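Local coordinates for protein cysteine desulfurase (Stenotrophomonas maltophilia, PDB 6WCI) that is a pyridoxal phosphate-dependent cysteine desulfurase that probably removes sulfur from L-cysteine, leaving L-alanine and passing the sulfur to a carrier, at residues 192-197 against 386-391; 274-277 against 283-286. All blocks are in the same frame, centred on the assembly; numbering follows the deposited sequence.

How the contacts relate
Within one chain the two contacts lie far apart, their centres about 40 Å from each other on opposite sides of the chain's centre. Contact 1 spans the longer separation in sequence, from the loop after strand 185-191 to helix 386-392, and contact 2, a short hairpin between helix 260-265 and helix 300-316, comes between its two segments along the chain. The dimer brings the two regions together. Lys277 and Phe281 from the second subunit's hairpin pack on His386 and Pro387, which begin helix 386-392 shortly after Cys384 in the sequence, so the start of the helix whose Leu388 packs inside one chain is met by the hairpin of the other.

Contact 1 of 2, residues 192-197 against 386-391; sequences HVSNVL and HPLLQY
Leu388 drives its isobutyl group from the first turn of helix 386-392 against Val196 and Leu197. Its CB serves as a spacer, and with CG anti to the backbone N (chi1 175°) the fork is carried away from the helix toward the loop. Of the two methyls, CD1 has the lighter role, lying 3.9 Å from CD1 of Leu197. CD2 does most of the touching: it stands 3.7 Å from Val196 CB and 3.7 Å from Leu197 CG, wedged between the two branched side chains, each of which it meets tip to tip. Leucine suits the place because one arm can press between two neighbours while the other touches the tip of Leu197.

Ser194 ties the loop to itself. Its OG accepts the backbone N-H of Leu197, with Leu197 N 2.8 Å from Ser194 OG, in an ST motif. The N-H of Val196 reaches the same oxygen, Val196 N to Ser194 OG being 3.2 Å, in an ST turn; the hydroxyl is thus gripped by two donors while both apolar side chains remain available to Leu388. The packing is wholly buried. Behind it, Val196 O is hydrogen-bonded to Ser356 and Asn195 O to Arg399, on strands 354-359 and 397-401. The contact therefore fits a loop following strand 185-191 of the seven-stranded sheet between the six-stranded sheet and helix 386-392.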
loop_
_atom_site.group_PDB
_atom_site.type_symbol
_atom_site.label_atom_id
_atom_site.label_comp_id
_atom_site.label_asym_id
_atom_site.label_seq_id
_atom_site.Cartn_x
_atom_site.Cartn_y
_atom_site.Cartn_z
ATOM N N HIS B 192 -7.761 -20.022 6.822
ATOM C CA HIS B 192 -7.795 -20.374 8.233
ATOM C C HIS B 192 -9.201 -20.192 8.773
ATOM O O HIS B 192 -9.743 -21.083 9.443
ATOM C CB HIS B 192 -6.791 -19.534 9.016
ATOM C CG HIS B 192 -6.540 -20.018 10.407
ATOM N ND1 HIS B 192 -5.544 -19.498 11.204
ATOM C CD2 HIS B 192 -7.163 -20.967 11.149
ATOM C CE1 HIS B 192 -5.554 -20.114 12.372
ATOM N NE2 HIS B 192 -6.525 -21.011 12.364
ATOM N N VAL B 193 -9.825 -19.066 8.439
ATOM C CA VAL B 193 -11.197 -18.772 8.836
ATOM C C VAL B 193 -11.939 -18.185 7.643
ATOM O O VAL B 193 -11.456 -17.242 7.007
ATOM C CB VAL B 193 -11.253 -17.810 10.035
ATOM C CG1 VAL B 193 -12.700 -17.514 10.408
ATOM C CG2 VAL B 193 -10.515 -18.409 11.221
ATOM N N SER B 194 -13.107 -18.745 7.339
ATOM C CA SER B 194 -13.908 -18.313 6.202
ATOM C C SER B 194 -14.637 -17.015 6.530
ATOM O O SER B 194 -15.294 -16.910 7.573
ATOM C CB SER B 194 -14.905 -19.415 5.824
ATOM O OG SER B 194 -15.995 -18.907 5.069
ATOM N N ASN B 195 -14.529 -16.030 5.631
ATOM C CA ASN B 195 -15.197 -14.747 5.816
ATOM C C ASN B 195 -16.702 -14.821 5.597
ATOM O O ASN B 195 -17.402 -13.852 5.912
ATOM C CB ASN B 195 -14.620 -13.697 4.865
ATOM C CG ASN B 195 -14.959 -13.985 3.424
ATOM O OD1 ASN B 195 -14.679 -15.075 2.918
ATOM N ND2 ASN B 195 -15.595 -13.026 2.760
ATOM N N VAL B 196 -17.205 -15.917 5.038
ATOM C CA VAL B 196 -18.631 -16.113 4.800
ATOM C C VAL B 196 -19.222 -17.106 5.791
ATOM O O VAL B 196 -20.235 -16.832 6.439
ATOM C CB VAL B 196 -18.881 -16.575 3.343
ATOM C CG1 VAL B 196 -20.326 -16.986 3.144
ATOM C CG2 VAL B 196 -18.481 -15.482 2.362
ATOM N N LEU B 197 -18.602 -18.278 5.908
ATOM C CA LEU B 197 -19.096 -19.341 6.773
ATOM C C LEU B 197 -18.692 -19.158 8.229
ATOM O O LEU B 197 -19.375 -19.673 9.115
ATOM C CB LEU B 197 -18.571 -20.687 6.271
ATOM C CG LEU B 197 -18.819 -20.950 4.790
ATOM C CD1 LEU B 197 -17.906 -22.060 4.265
ATOM C CD2 LEU B 197 -20.284 -21.296 4.556
ATOM N N HIS B 386 -17.452 -15.925 -4.721
ATOM C CA HIS B 386 -18.457 -16.401 -5.666
ATOM C C HIS B 386 -18.541 -17.919 -5.743
ATOM O O HIS B 386 -19.670 -18.437 -5.782
ATOM C CB HIS B 386 -18.192 -15.801 -7.053
ATOM C CG HIS B 386 -18.348 -14.314 -7.108
ATOM N ND1 HIS B 386 -18.216 -13.595 -8.278
ATOM C CD2 HIS B 386 -18.624 -13.409 -6.140
ATOM C CE1 HIS B 386 -18.409 -12.313 -8.027
ATOM N NE2 HIS B 386 -18.651 -12.173 -6.737
ATOM N N PRO B 387 -17.439 -18.684 -5.781
ATOM C CA PRO B 387 -17.594 -20.141 -5.944
ATOM C C PRO B 387 -18.232 -20.806 -4.744
ATOM O O PRO B 387 -18.953 -21.794 -4.916
ATOM C CB PRO B 387 -16.156 -20.633 -6.163
ATOM C CG PRO B 387 -15.380 -19.420 -6.546
ATOM C CD PRO B 387 -16.019 -18.297 -5.792
ATOM N N LEU B 388 -17.997 -20.290 -3.534
ATOM C CA LEU B 388 -18.659 -20.833 -2.355
ATOM C C LEU B 388 -20.173 -20.703 -2.475
ATOM O O LEU B 388 -20.910 -21.669 -2.245
ATOM C CB LEU B 388 -18.147 -20.135 -1.096
ATOM C CG LEU B 388 -18.851 -20.521 0.211
ATOM C CD1 LEU B 388 -18.715 -22.016 0.487
ATOM C CD2 LEU B 388 -18.311 -19.699 1.370
ATOM N N LEU B 389 -20.649 -19.513 -2.859
ATOM C CA LEU B 389 -22.077 -19.302 -3.075
ATOM C C LEU B 389 -22.635 -20.213 -4.162
ATOM O O LEU B 389 -23.807 -20.597 -4.105
ATOM C CB LEU B 389 -22.347 -17.841 -3.432
ATOM C CG LEU B 389 -22.659 -16.889 -2.275
ATOM C CD1 LEU B 389 -21.415 -16.551 -1.456
ATOM C CD2 LEU B 389 -23.318 -15.628 -2.801
ATOM N N GLN B 390 -21.825 -20.562 -5.161
ATOM C CA GLN B 390 -22.318 -21.441 -6.214
ATOM C C GLN B 390 -22.606 -22.835 -5.671
ATOM O O GLN B 390 -23.611 -23.451 -6.039
ATOM C CB GLN B 390 -21.317 -21.500 -7.364
ATOM N N TYR B 391 -21.748 -23.339 -4.780
ATOM C CA TYR B 391 -21.990 -24.645 -4.170
ATOM C C TYR B 391 -23.305 -24.670 -3.394
ATOM O O TYR B 391 -24.020 -25.681 -3.400
ATOM C CB TYR B 391 -20.817 -25.015 -3.261
ATOM C CG TYR B 391 -21.100 -26.148 -2.294
ATOM C CD1 TYR B 391 -20.995 -27.477 -2.693
ATOM C CD2 TYR B 391 -21.464 -25.885 -0.974
ATOM C CE1 TYR B 391 -21.252 -28.510 -1.807
ATOM C CE2 TYR B 391 -21.720 -26.906 -0.088
ATOM C CZ TYR B 391 -21.610 -28.216 -0.505
ATOM O OH TYR B 391 -21.867 -29.227 0.390
#

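Contact 2 of 2, residues 274-277 against 283-286; sequences EMIK and GTVF
The ring of Phe286 has the thioether of Met275 beside it. The sulfur lies at the ring's edge, SD being 5.0 Å from the centroid and 77° off the normal, a Met-aromatic contact in which the thioether lies alongside the ring, both side chains heading in one direction. The Met275 methyl comes in obliquely, CE 3.4 Å from Phe286 CD1, and CG2 of Ile276 approaches the same atom CD1 at 4.1 Å, also obliquely. Met275 reaches the ring because its chain curls, chi2 81° and chi3 71° both bent; an unbranched, flexible thioether suits such a path.

The backbones pair Ile276 with Phe286 as an antiparallel non-hydrogen-bonded pair whose side chains diverge. Next to this pair, Lys277 N donates to Val285 O; the modelled 2.5 Å between these two atoms is shorter than such a bond normally is, so its exact length is doubtful. Met275 bonds Asn287 through the backbone on the other side. The branched residues Ile276 and Thr284 touch by their methyls, CG2 of one 3.6 Å from CG2 of the other, while the Thr284 hydroxyl is bonded to Gln151 of the second subunit. Lys277 is exposed, and its aliphatic part runs past the strand, its CE 3.8 Å from Phe286 O. A water donates to Phe286 O and only weakly links Lys277 NZ.

This hairpin projects from its own chain onto the partner, as in other SufS enzymes. Glu274 packs on the oxidised Cys384 of the second subunit and Ile276 on its His144, while Met275, Thr284 and Phe286 meet Val148, Gln151 and Leu152 along that subunit's helix 148-157.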
loop_
_atom_site.group_PDB
_atom_site.type_symbol
_atom_site.label_atom_id
_atom_site.label_comp_id
_atom_site.label_asym_id
_atom_site.label_seq_id
_atom_site.Cartn_x
_atom_site.Cartn_y
_atom_site.Cartn_z
ATOM N N GLU B 274 15.172 0.441 -1.392
ATOM C CA GLU B 274 14.999 -0.285 -0.135
ATOM C C GLU B 274 15.197 -1.789 -0.300
ATOM O O GLU B 274 15.778 -2.424 0.585
ATOM C CB GLU B 274 13.633 0.018 0.502
ATOM C CG GLU B 274 13.367 1.507 0.704
ATOM C CD GLU B 274 14.580 2.249 1.252
ATOM O OE1 GLU B 274 15.089 3.164 0.564
ATOM O OE2 GLU B 274 15.033 1.909 2.366
ATOM N N MET B 275 14.756 -2.376 -1.414
ATOM C CA MET B 275 14.965 -3.811 -1.598
ATOM C C MET B 275 16.289 -4.136 -2.277
ATOM O O MET B 275 16.654 -5.311 -2.367
ATOM C CB MET B 275 13.807 -4.439 -2.390
ATOM C CG MET B 275 13.511 -3.805 -3.747
ATOM S SD MET B 275 14.599 -4.341 -5.086
ATOM C CE MET B 275 14.019 -6.040 -5.303
ATOM N N ILE B 276 17.022 -3.132 -2.735
ATOM C CA ILE B 276 18.322 -3.345 -3.341
ATOM C C ILE B 276 19.385 -3.108 -2.283
ATOM O O ILE B 276 19.155 -2.475 -1.252
ATOM C CB ILE B 276 18.558 -2.429 -4.565
ATOM C CG1 ILE B 276 18.334 -0.961 -4.184
ATOM C CG2 ILE B 276 17.648 -2.824 -5.716
ATOM C CD1 ILE B 276 19.557 -0.257 -3.651
ATOM N N LYS B 277 20.578 -3.602 -2.553
ATOM C CA LYS B 277 21.747 -3.254 -1.767
ATOM C C LYS B 277 22.704 -2.360 -2.544
ATOM O O LYS B 277 23.222 -1.386 -1.996
ATOM C CB LYS B 277 22.456 -4.541 -1.321
ATOM C CG LYS B 277 23.645 -4.373 -0.391
ATOM C CD LYS B 277 24.184 -5.745 0.039
ATOM C CE LYS B 277 23.066 -6.639 0.589
ATOM N NZ LYS B 277 23.562 -7.941 1.125
ATOM N N GLY B 283 24.742 -4.426 -13.139
ATOM C CA GLY B 283 24.237 -5.459 -12.267
ATOM C C GLY B 283 23.902 -4.947 -10.883
ATOM O O GLY B 283 24.663 -4.178 -10.288
ATOM N N THR B 284 22.768 -5.394 -10.362
ATOM C CA THR B 284 22.230 -4.967 -9.081
ATOM C C THR B 284 22.290 -6.112 -8.078
ATOM O O THR B 284 22.126 -7.277 -8.447
ATOM C CB THR B 284 20.794 -4.469 -9.264
ATOM O OG1 THR B 284 20.813 -3.240 -10.005
ATOM C CG2 THR B 284 20.092 -4.242 -7.933
ATOM N N VAL B 285 22.556 -5.767 -6.819
ATOM C CA VAL B 285 22.611 -6.708 -5.708
ATOM C C VAL B 285 21.459 -6.392 -4.755
ATOM O O VAL B 285 21.298 -5.245 -4.322
ATOM C CB VAL B 285 23.965 -6.632 -4.980
ATOM C CG1 VAL B 285 23.995 -7.628 -3.830
ATOM C CG2 VAL B 285 25.125 -6.898 -5.953
ATOM N N PHE B 286 20.665 -7.401 -4.418
ATOM C CA PHE B 286 19.460 -7.174 -3.631
ATOM C C PHE B 286 19.707 -7.407 -2.145
ATOM O O PHE B 286 20.577 -8.190 -1.753
ATOM C CB PHE B 286 18.325 -8.086 -4.110
ATOM C CG PHE B 286 18.000 -7.933 -5.566
ATOM C CD1 PHE B 286 17.267 -6.848 -6.011
ATOM C CD2 PHE B 286 18.436 -8.872 -6.491
ATOM C CE1 PHE B 286 16.971 -6.694 -7.355
ATOM C CE2 PHE B 286 18.141 -8.732 -7.831
ATOM C CZ PHE B 286 17.407 -7.640 -8.267
HETATM O O HOH W 1 22.315 -10.154 -1.154
#